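Local coordinates for putative iron binding protein (Bordetella pertussis Tohama I, PDB 2OWS) that binds ferric iron, here together with oxalate, and probably serves as a solute-binding protein that delivers the metal to a bacterial uptake system, at residues D106-V111 and A196-V201; C135-Q140 and G177-V182. All blocks are in the same frame, centred on the assembly; numbering follows the deposited sequence.

Contact 1 of 2, residues D106-V111 and A196-V201. With FE (Fe (III) ion), chain B; OXL (oxalate ion), chain C.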
ATOM      1  N   ASP A 106       4.912  -0.537  -1.454  1.00  6.36           N
ATOM      2  CA  ASP A 106       6.142  -0.688  -0.695  1.00  6.33           C
ATOM      3  C   ASP A 106       6.614   0.620  -0.086  1.00  5.91           C
ATOM      4  O   ASP A 106       6.563   1.684  -0.726  1.00  5.75           O
ATOM      5  CB  ASP A 106       7.263  -1.367  -1.511  1.00  7.08           C
ATOM      6  CG  ASP A 106       7.497  -0.750  -2.882  1.00  7.21           C
ATOM      7  OD1 ASP A 106       6.517  -0.442  -3.614  1.00  8.02           O
ATOM      8  OD2 ASP A 106       8.688  -0.626  -3.236  1.00  8.52           O
ATOM      9  N   ARG A 107       7.030   0.543   1.173  1.00  5.89           N
ATOM     10  CA  ARG A 107       7.539   1.711   1.894  1.00  5.75           C
ATOM     11  C   ARG A 107       9.066   1.658   1.882  1.00  6.18           C
ATOM     12  O   ARG A 107       9.663   0.719   2.437  1.00  7.11           O
ATOM     13  CB  ARG A 107       7.015   1.755   3.325  1.00  6.44           C
ATOM     14  CG  ARG A 107       7.152   3.157   3.965  1.00  5.79           C
ATOM     15  CD  ARG A 107       6.054   3.454   4.986  1.00  6.24           C
ATOM     16  NE  ARG A 107       6.077   4.830   5.505  1.00  5.43           N
ATOM     17  CZ  ARG A 107       5.686   5.900   4.811  1.00  5.63           C
ATOM     18  NH1 ARG A 107       5.283   5.775   3.547  1.00  7.08           N
ATOM     19  NH2 ARG A 107       5.699   7.103   5.377  1.00  7.25           N
ATOM     20  N   VAL A 108       9.679   2.636   1.208  1.00  5.45           N
ATOM     21  CA  VAL A 108      11.078   2.566   0.808  1.00  5.57           C
ATOM     22  C   VAL A 108      11.843   3.759   1.350  1.00  6.00           C
ATOM     23  O   VAL A 108      11.297   4.599   2.075  1.00  5.55           O
ATOM     24  CB  VAL A 108      11.216   2.460  -0.743  1.00  4.70           C
ATOM     25  CG1 VAL A 108      10.445   1.221  -1.264  1.00  6.19           C
ATOM     26  CG2 VAL A 108      10.671   3.702  -1.401  1.00  6.03           C
ATOM     27  N   LEU A 109      13.133   3.801   1.016  1.00  5.46           N
ATOM     28  CA  LEU A 109      13.973   4.917   1.402  1.00  5.85           C
ATOM     29  C   LEU A 109      14.213   5.819   0.200  1.00  5.29           C
ATOM     30  O   LEU A 109      14.713   5.379  -0.832  1.00  6.32           O
ATOM     31  CB  LEU A 109      15.308   4.393   1.936  1.00  5.59           C
ATOM     32  CG  LEU A 109      16.161   5.375   2.766  1.00  5.52           C
ATOM     33  CD1 LEU A 109      15.600   5.606   4.190  1.00  6.34           C
ATOM     34  CD2 LEU A 109      17.603   4.874   2.858  1.00  7.32           C
ATOM     35  N   TYR A 110      13.799   7.077   0.311  1.00  5.64           N
ATOM     36  CA  TYR A 110      14.202   8.094  -0.659  1.00  5.83           C
ATOM     37  C   TYR A 110      15.600   8.512  -0.266  1.00  5.93           C
ATOM     38  O   TYR A 110      15.866   8.712   0.918  1.00  6.02           O
ATOM     39  CB  TYR A 110      13.304   9.316  -0.576  1.00  6.11           C
ATOM     40  CG  TYR A 110      11.841   9.138  -0.986  1.00  5.87           C
ATOM     41  CD1 TYR A 110      11.303   7.888  -1.311  1.00  5.53           C
ATOM     42  CD2 TYR A 110      10.999  10.250  -1.016  1.00  5.66           C
ATOM     43  CE1 TYR A 110       9.981   7.746  -1.668  1.00  6.07           C
ATOM     44  CE2 TYR A 110       9.663  10.126  -1.383  1.00  5.29           C
ATOM     45  CZ  TYR A 110       9.160   8.882  -1.692  1.00  5.89           C
ATOM     46  OH  TYR A 110       7.817   8.790  -2.011  1.00  6.56           O
ATOM     47  N   VAL A 111      16.472   8.658  -1.258  1.00  5.91           N
ATOM     48  CA  VAL A 111      17.900   8.904  -0.999  1.00  6.60           C
ATOM     49  C   VAL A 111      18.367  10.004  -1.952  1.00  6.79           C
ATOM     50  O   VAL A 111      18.050   9.958  -3.134  1.00  6.95           O
ATOM     51  CB  VAL A 111      18.735   7.612  -1.230  1.00  7.17           C
ATOM     52  CG1 VAL A 111      20.215   7.863  -0.974  1.00  7.39           C
ATOM     53  CG2 VAL A 111      18.238   6.450  -0.347  1.00  7.38           C
ATOM     54  N   ALA A 196       9.308   6.771   2.781  1.00  5.16           N
ATOM     55  CA  ALA A 196       8.125   7.201   2.042  1.00  5.28           C
ATOM     56  C   ALA A 196       7.743   6.122   1.029  1.00  5.64           C
ATOM     57  O   ALA A 196       8.526   5.227   0.740  1.00  5.98           O
ATOM     58  CB  ALA A 196       8.393   8.545   1.361  1.00  6.14           C
ATOM     59  N   ASN A 197       6.525   6.179   0.500  1.00  5.14           N
ATOM     60  CA  ASN A 197       6.103   5.132  -0.411  1.00  5.13           C
ATOM     61  C   ASN A 197       6.675   5.248  -1.815  1.00  5.29           C
ATOM     62  O   ASN A 197       6.730   6.339  -2.384  1.00  5.30           O
ATOM     63  CB  ASN A 197       4.584   5.040  -0.478  1.00  5.62           C
ATOM     64  CG  ASN A 197       3.975   4.466   0.789  1.00  6.81           C
ATOM     65  OD1 ASN A 197       4.650   3.792   1.560  1.00  7.65           O
ATOM     66  ND2 ASN A 197       2.685   4.715   0.988  1.00  8.94           N
ATOM     67  N   ALA A 198       7.085   4.113  -2.380  1.00  5.15           N
ATOM     68  CA  ALA A 198       7.683   4.100  -3.704  1.00  5.69           C
ATOM     69  C   ALA A 198       6.786   4.710  -4.803  1.00  5.35           C
ATOM     70  O   ALA A 198       7.297   5.357  -5.734  1.00  5.02           O
ATOM     71  CB  ALA A 198       8.070   2.655  -4.071  1.00  6.18           C
ATOM     72  N   TYR A 199       5.474   4.478  -4.727  1.00  5.04           N
ATOM     73  CA  TYR A 199       4.605   4.907  -5.830  1.00  5.34           C
ATOM     74  C   TYR A 199       4.636   6.424  -6.020  1.00  5.52           C
ATOM     75  O   TYR A 199       4.476   6.894  -7.163  1.00  5.05           O
ATOM     76  CB  TYR A 199       3.169   4.315  -5.736  1.00  5.57           C
ATOM     77  CG  TYR A 199       2.432   4.708  -4.483  1.00  5.29           C
ATOM     78  CD1 TYR A 199       1.832   5.961  -4.364  1.00  6.62           C
ATOM     79  CD2 TYR A 199       2.365   3.839  -3.380  1.00  6.87           C
ATOM     80  CE1 TYR A 199       1.193   6.345  -3.179  1.00  6.02           C
ATOM     81  CE2 TYR A 199       1.726   4.214  -2.209  1.00  6.86           C
ATOM     82  CZ  TYR A 199       1.139   5.461  -2.117  1.00  6.86           C
ATOM     83  OH  TYR A 199       0.547   5.846  -0.942  1.00  9.36           O
ATOM     84  N   TYR A 200       4.884   7.193  -4.941  1.00  5.36           N
ATOM     85  CA  TYR A 200       5.003   8.661  -5.111  1.00  5.74           C
ATOM     86  C   TYR A 200       6.171   9.033  -6.012  1.00  6.06           C
ATOM     87  O   TYR A 200       6.135  10.058  -6.680  1.00  6.61           O
ATOM     88  CB  TYR A 200       5.114   9.437  -3.782  1.00  6.12           C
ATOM     89  CG  TYR A 200       3.892   9.262  -2.952  1.00  6.39           C
ATOM     90  CD1 TYR A 200       3.943   8.548  -1.759  1.00  7.21           C
ATOM     91  CD2 TYR A 200       2.664   9.779  -3.371  1.00  7.08           C
ATOM     92  CE1 TYR A 200       2.815   8.343  -1.010  1.00  7.62           C
ATOM     93  CE2 TYR A 200       1.533   9.595  -2.624  1.00  6.65           C
ATOM     94  CZ  TYR A 200       1.609   8.847  -1.452  1.00  8.76           C
ATOM     95  OH  TYR A 200       0.479   8.586  -0.727  1.00 10.63           O
ATOM     96  N   VAL A 201       7.212   8.202  -6.011  1.00  6.07           N
ATOM     97  CA  VAL A 201       8.374   8.437  -6.869  1.00  6.65           C
ATOM     98  C   VAL A 201       7.991   8.135  -8.317  1.00  6.69           C
ATOM     99  O   VAL A 201       8.463   8.797  -9.240  1.00  7.16           O
ATOM    100  CB  VAL A 201       9.598   7.595  -6.398  1.00  6.21           C
ATOM    101  CG1 VAL A 201      10.827   7.952  -7.210  1.00  7.37           C
ATOM    102  CG2 VAL A 201       9.833   7.839  -4.927  1.00  9.01           C
TER
HETATM  103 FE    FE B 324      -0.990   9.102   0.293  0.70  8.12          FE
HETATM  104  C1  OXL C 325       0.631  11.426   0.895  0.70  8.15           C
HETATM  105  C2  OXL C 325      -0.089  11.818  -0.319  0.70  8.22           C
HETATM  106  O1  OXL C 325       0.258  10.399   1.509  0.70  9.10           O
HETATM  107  O2  OXL C 325      -0.934  11.016  -0.773  0.70 10.60           O
HETATM  108  O3  OXL C 325       1.624  12.092   1.278  0.70  6.63           O
HETATM  109  O4  OXL C 325       0.173  12.911  -0.870  0.70 10.05           O
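Y110 OH donates to N197 O over 2.7 Å. With CG swung beside the backbone N (chi1 -66°), the tyrosine ring runs along the second segment and its hydroxyl ends at that carbonyl. Y200 N, in the first turn of the helix, donates to the same oxygen from the opposite face of the carbonyl plane. The methyl of A196 lies over one face of the Y110 ring, though how closely it sits there is somewhat doubtful. V201 CG2 meets the ring obliquely, near CE1 and CZ, and CB of Y200 rests against the tyrosine hydroxyl.

R107 crosses N197 with guanidinium and amide planes 79° apart. NH1 gives OD1 only a weak bond, and the stronger partner of the arginine is D179, which also accepts from N197 N. From the other end of the N197 side-chain amide, ND2 donates to Y199 OH (3.1 Å), nearly in the amide plane.

Behind these side chains the strands pair antiparallel, V108 and A196 exchanging two backbone bonds. D106 O then takes A198 N at 3.0 Å, near the passage from strand to helix. The methyl of A198 lies against the carboxylate of D106, whose charge is paired with R224.

The phenol chain leads to the metal: Y199 OH donates to Y200 OH, which binds iron(III) at 1.9 Å, as Y143 does. A proton given to Y200 OH is consistent with a phenolate ligand, positioned by a buried, polar second shell.

Contact 2 of 2, residues C135-Q140 and G177-V182. With OXL (oxalate ion), chain C.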
ATOM      1  N   CYS A 135      14.244  12.533   7.040  1.00  6.42           N
ATOM      2  CA  CYS A 135      12.886  13.084   6.958  1.00  6.83           C
ATOM      3  C   CYS A 135      11.854  11.960   6.981  1.00  6.13           C
ATOM      4  O   CYS A 135      12.057  10.908   6.362  1.00  6.46           O
ATOM      5  CB  CYS A 135      12.697  13.888   5.671  1.00  7.02           C
ATOM      6  SG  CYS A 135      13.542  15.489   5.608  1.00  9.59           S
ATOM      7  N   ILE A 136      10.739  12.218   7.672  1.00  6.90           N
ATOM      8  CA  ILE A 136       9.601  11.306   7.707  1.00  6.70           C
ATOM      9  C   ILE A 136       8.345  12.064   8.106  1.00  6.76           C
ATOM     10  O   ILE A 136       8.417  13.077   8.801  1.00  6.75           O
ATOM     11  CB  ILE A 136       9.878  10.114   8.665  1.00  7.56           C
ATOM     12  CG1 ILE A 136       8.912   8.969   8.393  1.00  7.64           C
ATOM     13  CG2 ILE A 136       9.827  10.528  10.127  1.00  7.78           C
ATOM     14  CD1 ILE A 136       9.285   7.684   9.154  1.00  7.61           C
ATOM     15  N   ARG A 137       7.192  11.609   7.616  1.00  6.11           N
ATOM     16  CA  ARG A 137       5.923  12.172   8.066  1.00  6.90           C
ATOM     17  C   ARG A 137       5.570  11.640   9.460  1.00  7.06           C
ATOM     18  O   ARG A 137       6.294  10.828  10.038  1.00  7.09           O
ATOM     19  CB  ARG A 137       4.807  11.842   7.071  1.00  6.37           C
ATOM     20  CG  ARG A 137       4.257  10.423   7.207  1.00  7.10           C
ATOM     21  CD  ARG A 137       3.288  10.076   6.109  1.00  8.12           C
ATOM     22  NE  ARG A 137       2.214  11.055   6.003  1.00  8.01           N
ATOM     23  CZ  ARG A 137       1.408  11.146   4.945  1.00 10.13           C
ATOM     24  NH1 ARG A 137       1.556  10.314   3.916  1.00 11.98           N
ATOM     25  NH2 ARG A 137       0.459  12.073   4.919  1.00 11.23           N
ATOM     26  N   SER A 138       4.455  12.123  10.000  1.00  7.43           N
ATOM     27  CA  SER A 138       3.987  11.695  11.328  1.00  6.79           C
ATOM     28  C   SER A 138       4.092  10.195  11.543  1.00  6.91           C
ATOM     29  O   SER A 138       3.673   9.403  10.696  1.00  7.21           O
ATOM     30  CB  SER A 138       2.516  12.097  11.521  1.00  6.67           C
ATOM     31  OG  SER A 138       1.970  11.490  12.686  1.00  8.39           O
ATOM     32  N   GLY A 139       4.623   9.804  12.699  1.00  6.54           N
ATOM     33  CA  GLY A 139       4.702   8.394  13.055  1.00  7.48           C
ATOM     34  C   GLY A 139       3.358   7.713  13.228  1.00  7.38           C
ATOM     35  O   GLY A 139       3.284   6.481  13.193  1.00  7.84           O
ATOM     36  N   GLN A 140       2.305   8.517  13.411  1.00  7.68           N
ATOM     37  CA  GLN A 140       0.947   8.006  13.551  1.00  8.19           C
ATOM     38  C   GLN A 140       0.223   7.859  12.226  1.00  7.85           C
ATOM     39  O   GLN A 140      -0.892   7.315  12.185  1.00  8.82           O
ATOM     40  CB  GLN A 140       0.109   8.885  14.485  1.00  8.71           C
ATOM     41  CG  GLN A 140       0.550   8.830  15.948  1.00  9.15           C
ATOM     42  CD  GLN A 140       0.359   7.466  16.602  1.00  8.53           C
ATOM     43  OE1 GLN A 140      -0.224   6.544  16.035  1.00 10.99           O
ATOM     44  NE2 GLN A 140       0.872   7.336  17.818  1.00 10.12           N
ATOM     45  N   GLY A 177       3.691  16.618   7.661  1.00  9.55           N
ATOM     46  CA  GLY A 177       3.644  16.713   6.203  1.00  8.67           C
ATOM     47  C   GLY A 177       3.320  15.383   5.563  1.00  8.67           C
ATOM     48  O   GLY A 177       2.729  14.489   6.185  1.00  9.71           O
ATOM     49  N   GLY A 178       3.705  15.250   4.298  1.00  7.73           N
ATOM     50  CA  GLY A 178       3.394  14.046   3.540  1.00  6.47           C
ATOM     51  C   GLY A 178       4.630  13.365   2.999  1.00  6.30           C
ATOM     52  O   GLY A 178       5.774  13.790   3.267  1.00  6.86           O
ATOM     53  N   ASP A 179       4.416  12.306   2.231  1.00  5.88           N
ATOM     54  CA  ASP A 179       5.531  11.515   1.738  1.00  6.22           C
ATOM     55  C   ASP A 179       6.348  12.290   0.704  1.00  5.79           C
ATOM     56  O   ASP A 179       7.567  12.239   0.716  1.00  6.64           O
ATOM     57  CB  ASP A 179       5.067  10.166   1.159  1.00  5.70           C
ATOM     58  CG  ASP A 179       4.977   9.064   2.201  1.00  6.50           C
ATOM     59  OD1 ASP A 179       5.098   9.323   3.431  1.00  6.81           O
ATOM     60  OD2 ASP A 179       4.788   7.906   1.786  1.00  6.20           O
ATOM     61  N   ARG A 180       5.697  13.031  -0.188  1.00  5.94           N
ATOM     62  CA  ARG A 180       6.460  13.740  -1.204  1.00  5.73           C
ATOM     63  C   ARG A 180       7.279  14.888  -0.605  1.00  5.94           C
ATOM     64  O   ARG A 180       8.301  15.254  -1.165  1.00  6.60           O
ATOM     65  CB  ARG A 180       5.546  14.212  -2.341  1.00  6.30           C
ATOM     66  CG  ARG A 180       5.066  13.037  -3.162  1.00  6.69           C
ATOM     67  CD  ARG A 180       4.068  13.443  -4.223  1.00  9.37           C
ATOM     68  NE  ARG A 180       2.737  13.368  -3.667  1.00  9.34           N
ATOM     69  CZ  ARG A 180       1.650  13.021  -4.356  1.00  9.50           C
ATOM     70  NH1 ARG A 180       1.722  12.738  -5.645  1.00 11.30           N
ATOM     71  NH2 ARG A 180       0.486  12.955  -3.727  1.00 11.15           N
ATOM     72  N   ASP A 181       6.846  15.432   0.533  1.00  6.01           N
ATOM     73  CA  ASP A 181       7.663  16.416   1.284  1.00  6.54           C
ATOM     74  C   ASP A 181       9.057  15.857   1.604  1.00  6.88           C
ATOM     75  O   ASP A 181      10.024  16.629   1.780  1.00  7.54           O
ATOM     76  CB  ASP A 181       6.976  16.840   2.588  1.00  7.02           C
ATOM     77  CG  ASP A 181       5.742  17.712   2.373  1.00  7.55           C
ATOM     78  OD1 ASP A 181       5.705  18.466   1.373  1.00 10.20           O
ATOM     79  OD2 ASP A 181       4.850  17.666   3.240  1.00  9.82           O
ATOM     80  N   VAL A 182       9.194  14.538   1.721  1.00  6.02           N
ATOM     81  CA  VAL A 182      10.499  13.930   1.975  1.00  6.40           C
ATOM     82  C   VAL A 182      11.408  14.238   0.784  1.00  7.01           C
ATOM     83  O   VAL A 182      12.559  14.641   0.968  1.00  7.39           O
ATOM     84  CB  VAL A 182      10.386  12.404   2.226  1.00  7.25           C
ATOM     85  CG1 VAL A 182      11.778  11.743   2.279  1.00  7.49           C
ATOM     86  CG2 VAL A 182       9.587  12.119   3.480  1.00  8.30           C
TER
HETATM   87  C1  OXL C 325       0.631  11.426   0.895  0.70  8.15           C
HETATM   88  C2  OXL C 325      -0.089  11.818  -0.319  0.70  8.22           C
HETATM   89  O1  OXL C 325       0.258  10.399   1.509  0.70  9.10           O
HETATM   90  O2  OXL C 325      -0.934  11.016  -0.773  0.70 10.60           O
HETATM   91  O3  OXL C 325       1.624  12.092   1.278  0.70  6.63           O
HETATM   92  O4  OXL C 325       0.173  12.911  -0.870  0.70 10.05           O
HETATM   93  O   HOH W   1       7.090   9.852   5.354  1.00  6.13           O
HETATM   94  O   HOH W   2       2.374  13.714   8.757  1.00 20.85           O
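The guanidinium of R137 lies flat against the G177-D179 turn: CA of G178 sits 3.7 Å above its centre and D179 N, on the same face, nearer the rim. At its edge, in plane, NH1 donates to oxalate O1 over 2.7 Å, at an angle of 165°. R180 also presents an edge, NH2 reaching O4 at 2.9 Å, while D179 N donates to O3. Three donors thus hold three different oxygens of the anion, and O1 is in addition an iron ligand.

R137 arrives here with CG wedged between its backbone N and carbonyl carbon (chi1 79°) and a bend at chi3. It crosses D179 at about a right angle, CD 3.3 Å from OD1; the salt bridge from NH1 to OD1 is long. The other oxygen, OD2, is held elsewhere, chiefly by N197.

Two waters join the segments, one from backbone to carboxylate, the other from backbone to backbone. The first accepts from R137 N and donates to D179 OD1; the second accepts from S138 N and donates to G177 O. The turn itself is tied by G178 N, which donates to D181 OD2 at 2.9 Å from above the carboxylate plane. Farther back, V182 packs its methyls on C135, CG1 4.1 Å from CB, and C135 is joined to C191 by a disulfide.

Two arginines and a backbone N-H close to the beginning of helix 180-187 make a site for a bidentate anion beside the metal, an arrangement consistent with the synergistic anion site of periplasmic ferric-binding proteins.

In the fold
Both contacts are buried, but contact 1 lies nearer the chain's centre, about 11 Å from it (centre to centre) against about 15 Å, and contact 2 includes exposed G177. Their own centres are about 11 Å apart. Contact 1 joins strand 100-112 to strand 193-197 and helix 198-205 through direct backbone bonds; contact 2 sets a loop against the start of helix 180-187, relying on waters and the bound anion. That helix leads in the chain to strand 193-197, and the D179 carboxylate is the bridge between the contacts. The chemistry divides accordingly: 196-201 supplies a tyrosine to the iron, whereas 135-140 and 177-182 supply donors to its oxalate.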